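Local coordinates for protein D-threo-3-hydroxyaspartate dehydratase (Delftia, PDB 3WQC) that uses pyridoxal 5'-phosphate and a divalent metal ion to deaminate D-threo-3-hydroxyaspartate to oxaloacetate and ammonium, at residues A23-D28 and V266-L271; R32-M37 and V247-D252. All coordinates share one frame; numbering follows the deposited sequence.

Contact 1: A23-D28 and V266-L271; sequences AVIDLD and VALSVL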
# COMPACT_ATOMS: atom_id res chain seq x y z
N ALA B 23 -3.40 11.92 -5.26
CA ALA B 23 -2.88 11.22 -6.47
C ALA B 23 -3.44 11.96 -7.70
O ALA B 23 -4.68 11.93 -7.95
CB ALA B 23 -3.34 9.76 -6.38
N VAL B 24 -2.57 12.58 -8.48
CA VAL B 24 -3.01 13.47 -9.53
C VAL B 24 -2.75 12.76 -10.87
O VAL B 24 -1.59 12.31 -11.13
CB VAL B 24 -2.16 14.77 -9.46
CG1 VAL B 24 -2.51 15.65 -10.69
CG2 VAL B 24 -2.51 15.50 -8.12
N ILE B 25 -3.81 12.67 -11.71
CA ILE B 25 -3.59 12.17 -13.07
C ILE B 25 -3.55 13.40 -14.02
O ILE B 25 -4.52 14.15 -14.11
CB ILE B 25 -4.77 11.28 -13.55
CG1 ILE B 25 -4.93 10.03 -12.68
CG2 ILE B 25 -4.53 10.86 -15.03
CD1 ILE B 25 -6.27 9.32 -12.99
N ASP B 26 -2.41 13.54 -14.74
CA ASP B 26 -2.30 14.59 -15.77
C ASP B 26 -3.06 14.02 -17.01
O ASP B 26 -2.59 13.05 -17.64
CB ASP B 26 -0.82 14.83 -16.07
CG ASP B 26 -0.59 15.83 -17.25
OD1 ASP B 26 -1.24 15.85 -18.29
OD2 ASP B 26 0.28 16.64 -17.10
N LEU B 27 -4.29 14.48 -17.24
CA LEU B 27 -5.14 13.89 -18.29
C LEU B 27 -4.51 13.96 -19.66
O LEU B 27 -4.70 13.02 -20.46
CB LEU B 27 -6.55 14.49 -18.33
CG LEU B 27 -7.35 14.14 -17.04
CD1 LEU B 27 -8.62 14.98 -17.03
CD2 LEU B 27 -7.69 12.60 -17.08
N ASP B 28 -3.78 15.03 -19.98
CA ASP B 28 -3.19 15.12 -21.32
C ASP B 28 -2.12 14.03 -21.50
O ASP B 28 -2.06 13.38 -22.57
CB ASP B 28 -2.63 16.55 -21.54
CG ASP B 28 -3.81 17.64 -21.77
OD1 ASP B 28 -5.06 17.45 -21.49
OD2 ASP B 28 -3.46 18.74 -22.24
N VAL B 266 5.10 10.12 -17.55
CA VAL B 266 4.46 9.56 -16.35
C VAL B 266 3.30 10.47 -16.00
O VAL B 266 3.50 11.69 -15.74
CB VAL B 266 5.49 9.43 -15.21
CG1 VAL B 266 4.85 8.94 -13.91
CG2 VAL B 266 6.62 8.47 -15.58
N ALA B 267 2.08 9.92 -16.08
CA ALA B 267 0.84 10.69 -15.92
C ALA B 267 0.39 10.77 -14.47
O ALA B 267 -0.50 11.52 -14.17
CB ALA B 267 -0.23 10.15 -16.89
N LEU B 268 0.91 9.93 -13.59
CA LEU B 268 0.42 9.89 -12.19
C LEU B 268 1.55 10.49 -11.32
O LEU B 268 2.75 10.13 -11.45
CB LEU B 268 0.23 8.42 -11.76
CG LEU B 268 -0.20 8.21 -10.31
CD1 LEU B 268 -1.55 8.91 -10.01
CD2 LEU B 268 -0.20 6.69 -9.99
N SER B 269 1.18 11.44 -10.45
CA SER B 269 2.13 11.97 -9.51
C SER B 269 1.39 12.16 -8.18
O SER B 269 0.13 12.24 -8.17
CB SER B 269 2.77 13.34 -9.96
OG SER B 269 1.76 14.33 -10.11
N VAL B 270 2.14 12.26 -7.09
CA VAL B 270 1.49 12.46 -5.77
C VAL B 270 1.83 13.91 -5.39
O VAL B 270 3.01 14.28 -5.20
CB VAL B 270 2.01 11.48 -4.72
CG1 VAL B 270 1.52 11.84 -3.32
CG2 VAL B 270 1.60 10.05 -5.13
N LEU B 271 0.80 14.68 -5.18
CA LEU B 271 0.91 16.09 -4.71
C LEU B 271 1.23 16.05 -3.22
O LEU B 271 0.56 15.34 -2.49
CB LEU B 271 -0.46 16.75 -4.95
CG LEU B 271 -0.51 18.29 -4.69
CD1 LEU B 271 0.34 19.05 -5.73
CD2 LEU B 271 -1.99 18.70 -4.72
O HOH W 1 0.38 14.02 -12.41
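Val-24 and Ser-269 face each other as a hydrogen-bonded antiparallel pair, so that one face of this strand pairing combines a valine with a serine hydroxyl. On that face, CG2 of Val-24 stands beside the backbone N with CG1 anti to it (chi1 173°), which directs CG2 to the CB of Leu-271, 4.0 Å away, where the two side chains meet at a slant. Ser-269 OG shares a water with the backbone of Val-24; the water donates to Val-24 O at 2.9 Å, and a further bond from Arg-356 NE holds the hydroxyl, so this buried polar atom is well satisfied. Ala-23, Ile-25, Leu-268 and Val-270 put apolar side chains on the other face. From its place opposite Ile-25, Leu-268 CD1 extends over Val-24 O to lie 4.1 Å from Ala-23 CB, with CG1 of Ile-25 more loosely beside it. Between the faces, Val-24 N meets Ser-269 O at 2.7 Å in an almost straight bond. The return bond runs from Ser-269 N to Val-24 O, and Asp-26 N donates to Ala-267 O. Past this last bond the chain turns into helix 27-44, where Asp-26 serves as N-cap, its OD1 accepting from Arg-29 N. The arrangement is an antiparallel pairing in the mixed sheet of an alanine racemase-like fold, in which the strand before the barrel joins the C-terminal beta domain.

Contact 2: R32-M37 and V247-D252; sequences RNIARM and VYVFFD. With PLP (pyridoxal-5'-phosphate), chain J.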
# COMPACT_ATOMS: atom_id res chain seq x y z
N ARG B 32 -2.23 10.70 -24.11
CA ARG B 32 -1.08 10.38 -25.04
C ARG B 32 -0.73 8.92 -24.82
O ARG B 32 -0.43 8.20 -25.76
CB ARG B 32 0.21 11.21 -24.84
CG ARG B 32 0.16 12.61 -25.50
CD ARG B 32 1.19 13.57 -24.94
NE ARG B 32 0.33 14.73 -24.66
CZ ARG B 32 0.41 15.54 -23.60
NH1 ARG B 32 1.39 15.40 -22.70
NH2 ARG B 32 -0.52 16.48 -23.44
N ASN B 33 -0.68 8.46 -23.56
CA ASN B 33 -0.30 7.02 -23.31
C ASN B 33 -1.35 6.08 -23.89
O ASN B 33 -0.99 5.05 -24.46
CB ASN B 33 -0.22 6.84 -21.77
CG ASN B 33 0.96 7.58 -21.14
OD1 ASN B 33 1.92 7.98 -21.83
ND2 ASN B 33 0.89 7.77 -19.79
N ILE B 34 -2.62 6.43 -23.72
CA ILE B 34 -3.76 5.63 -24.21
C ILE B 34 -3.61 5.51 -25.73
O ILE B 34 -3.71 4.41 -26.32
CB ILE B 34 -5.13 6.21 -23.76
CG1 ILE B 34 -5.26 5.91 -22.27
CG2 ILE B 34 -6.28 5.69 -24.61
CD1 ILE B 34 -6.50 6.52 -21.64
N ALA B 35 -3.40 6.64 -26.39
CA ALA B 35 -3.32 6.66 -27.89
C ALA B 35 -2.13 5.88 -28.35
O ALA B 35 -2.21 5.13 -29.36
CB ALA B 35 -3.16 8.07 -28.36
N ARG B 36 -0.99 6.04 -27.67
CA ARG B 36 0.23 5.37 -28.11
C ARG B 36 0.02 3.82 -28.13
O ARG B 36 0.42 3.11 -29.09
CB ARG B 36 1.46 5.72 -27.26
CG ARG B 36 2.75 4.87 -27.55
CD ARG B 36 3.85 5.25 -26.61
NE ARG B 36 5.03 4.42 -26.80
CZ ARG B 36 5.97 4.17 -25.86
NH1 ARG B 36 5.93 4.79 -24.69
NH2 ARG B 36 7.00 3.34 -26.12
N MET B 37 -0.53 3.29 -27.06
CA MET B 37 -0.72 1.84 -26.98
C MET B 37 -1.73 1.39 -27.98
O MET B 37 -1.47 0.37 -28.66
CB MET B 37 -1.13 1.44 -25.53
CG MET B 37 -1.24 -0.09 -25.33
SD MET B 37 0.34 -0.99 -25.52
CE MET B 37 1.20 -0.57 -23.96
N VAL B 247 -0.13 -0.96 -16.99
CA VAL B 247 0.55 0.16 -16.29
C VAL B 247 0.79 1.28 -17.29
O VAL B 247 0.92 2.44 -16.85
CB VAL B 247 1.85 -0.27 -15.59
CG1 VAL B 247 2.98 -0.66 -16.61
CG2 VAL B 247 2.28 0.80 -14.58
N TYR B 248 0.87 0.98 -18.58
CA TYR B 248 1.12 2.02 -19.61
C TYR B 248 0.17 3.21 -19.49
O TYR B 248 0.50 4.29 -20.01
CB TYR B 248 1.00 1.39 -21.03
CG TYR B 248 -0.45 1.29 -21.44
CD1 TYR B 248 -1.28 0.21 -21.04
CD2 TYR B 248 -1.07 2.30 -22.23
CE1 TYR B 248 -2.63 0.16 -21.35
CE2 TYR B 248 -2.41 2.27 -22.51
CZ TYR B 248 -3.19 1.19 -22.15
OH TYR B 248 -4.52 1.14 -22.47
N VAL B 249 -1.04 3.04 -18.99
CA VAL B 249 -1.99 4.12 -18.97
C VAL B 249 -1.39 5.33 -18.24
O VAL B 249 -1.64 6.52 -18.68
CB VAL B 249 -3.39 3.66 -18.41
CG1 VAL B 249 -3.36 3.32 -16.89
CG2 VAL B 249 -4.49 4.71 -18.67
N PHE B 250 -0.63 5.05 -17.18
CA PHE B 250 0.08 6.12 -16.46
C PHE B 250 1.57 6.14 -16.64
O PHE B 250 2.22 7.21 -16.51
CB PHE B 250 -0.22 6.06 -14.92
CG PHE B 250 -1.71 6.11 -14.60
CD1 PHE B 250 -2.63 6.95 -15.34
CD2 PHE B 250 -2.19 5.39 -13.51
CE1 PHE B 250 -4.00 7.01 -14.98
CE2 PHE B 250 -3.54 5.49 -13.14
CZ PHE B 250 -4.44 6.26 -13.88
N PHE B 251 2.20 4.97 -16.82
CA PHE B 251 3.62 4.78 -16.67
C PHE B 251 4.12 5.13 -15.25
O PHE B 251 3.30 5.53 -14.40
CB PHE B 251 4.48 5.50 -17.78
CG PHE B 251 4.30 4.88 -19.15
CD1 PHE B 251 4.72 3.55 -19.36
CD2 PHE B 251 3.78 5.62 -20.21
CE1 PHE B 251 4.68 2.98 -20.66
CE2 PHE B 251 3.69 5.04 -21.51
CZ PHE B 251 4.16 3.74 -21.71
N ASP B 252 5.41 4.93 -15.03
CA ASP B 252 6.04 5.13 -13.74
C ASP B 252 7.52 5.06 -13.89
O ASP B 252 8.03 4.92 -15.05
CB ASP B 252 5.45 4.17 -12.67
CG ASP B 252 5.68 2.69 -13.03
OD1 ASP B 252 6.71 2.43 -13.73
OD2 ASP B 252 4.88 1.82 -12.63
N1 PLP J . -1.62 -9.67 -17.74
C2 PLP J . -1.63 -10.16 -16.48
C2A PLP J . -2.04 -11.58 -16.20
C3 PLP J . -1.26 -9.28 -15.39
O3 PLP J . -1.29 -9.75 -14.16
C4 PLP J . -0.87 -7.93 -15.72
C4A PLP J . -0.54 -7.04 -14.65
C5 PLP J . -0.89 -7.51 -17.08
C6 PLP J . -1.21 -8.45 -18.07
C5A PLP J . -0.49 -6.11 -17.47
O4P PLP J . 0.98 -5.94 -17.22
P PLP J . 1.54 -4.44 -17.18
O1P PLP J . 0.97 -3.82 -18.40
O2P PLP J . 3.02 -4.64 -17.28
O3P PLP J . 1.06 -3.76 -15.97
O HOH W 2 -4.98 2.40 -24.69
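Asn-33 supplies the direct hydrogen bond between helix 27-44 and the loop 247-252: its ND2 donates to Val-249 O at 3.0 Å. The bond is nearly straight at the hydrogen (165°) and lies in the amide plane, yet it comes to the carbonyl from above its plane. The same nitrogen also donates to Asp-265 O, so the amide ties two loop carbonyls to the helix, while its OD1 sits at the edge of the Phe-251 ring, 3.4 Å from CD2, with amide and ring planes close to perpendicular. Without the amide, as with an alanine here, the carbonyls of Val-249 and Asp-265 would probably lose their shared donor, and a gap would open at the edge of Phe-251. A water bridges the Tyr-248 hydroxyl, at 2.6 Å from OH, to Ile-34 O. At the start of the loop, Val-247 N donates to the cofactor phosphate, at 3.2 Å from PLP O3P.

Aromatic contacts come next. Met-37, with CG anti to the backbone N (chi1 -176°) and the chain then folded twice, lays CG over the centre of the Tyr-248 ring at 3.8 Å, a CH-pi contact; SD follows above the same face, a more distant Met-aromatic contact. Asn-33 O meets this ring at its edge. The extended Arg-36 brings NH1 obliquely to Phe-251 CZ, though that nitrogen is hydrogen-bonded to Val-260 O.

In the apolar packing, Met-37 CB lies 3.4 Å from Tyr-248 CE2, and Ile-34 CG1 runs alongside Val-249 CG2 at 3.9 Å.

The loop, which opens with a 3-10 turn at 247-249, runs from strand 242-243 to helix 253-258, packed between helix 27-44, helix 58-66 on the side of Ile-34 and Val-249, and helix 228-233 against Met-37 and Phe-251.

Overall arrangement
Along the chain the two segments of contact 2 both fall between those of contact 1: 23-28 and 32-37 come first, 247-252 and 266-271 follow more than 200 residues later. Their centres lie 12 Å apart, and helix 27-44 is common to both, beginning in contact 1 and packing on the loop in contact 2. They also touch directly, Ala-267 N lying 2.7 Å from Phe-250 O in a probable hydrogen bond, with Ile-25 CD1 packed against Phe-250 CZ. Contact 1 belongs to the mixed sheet and contact 2 to the cofactor-binding barrel, so helix 27-44 and the strand before it probably help to join the C-terminal sheet to the barrel loop that donates to the cofactor phosphate.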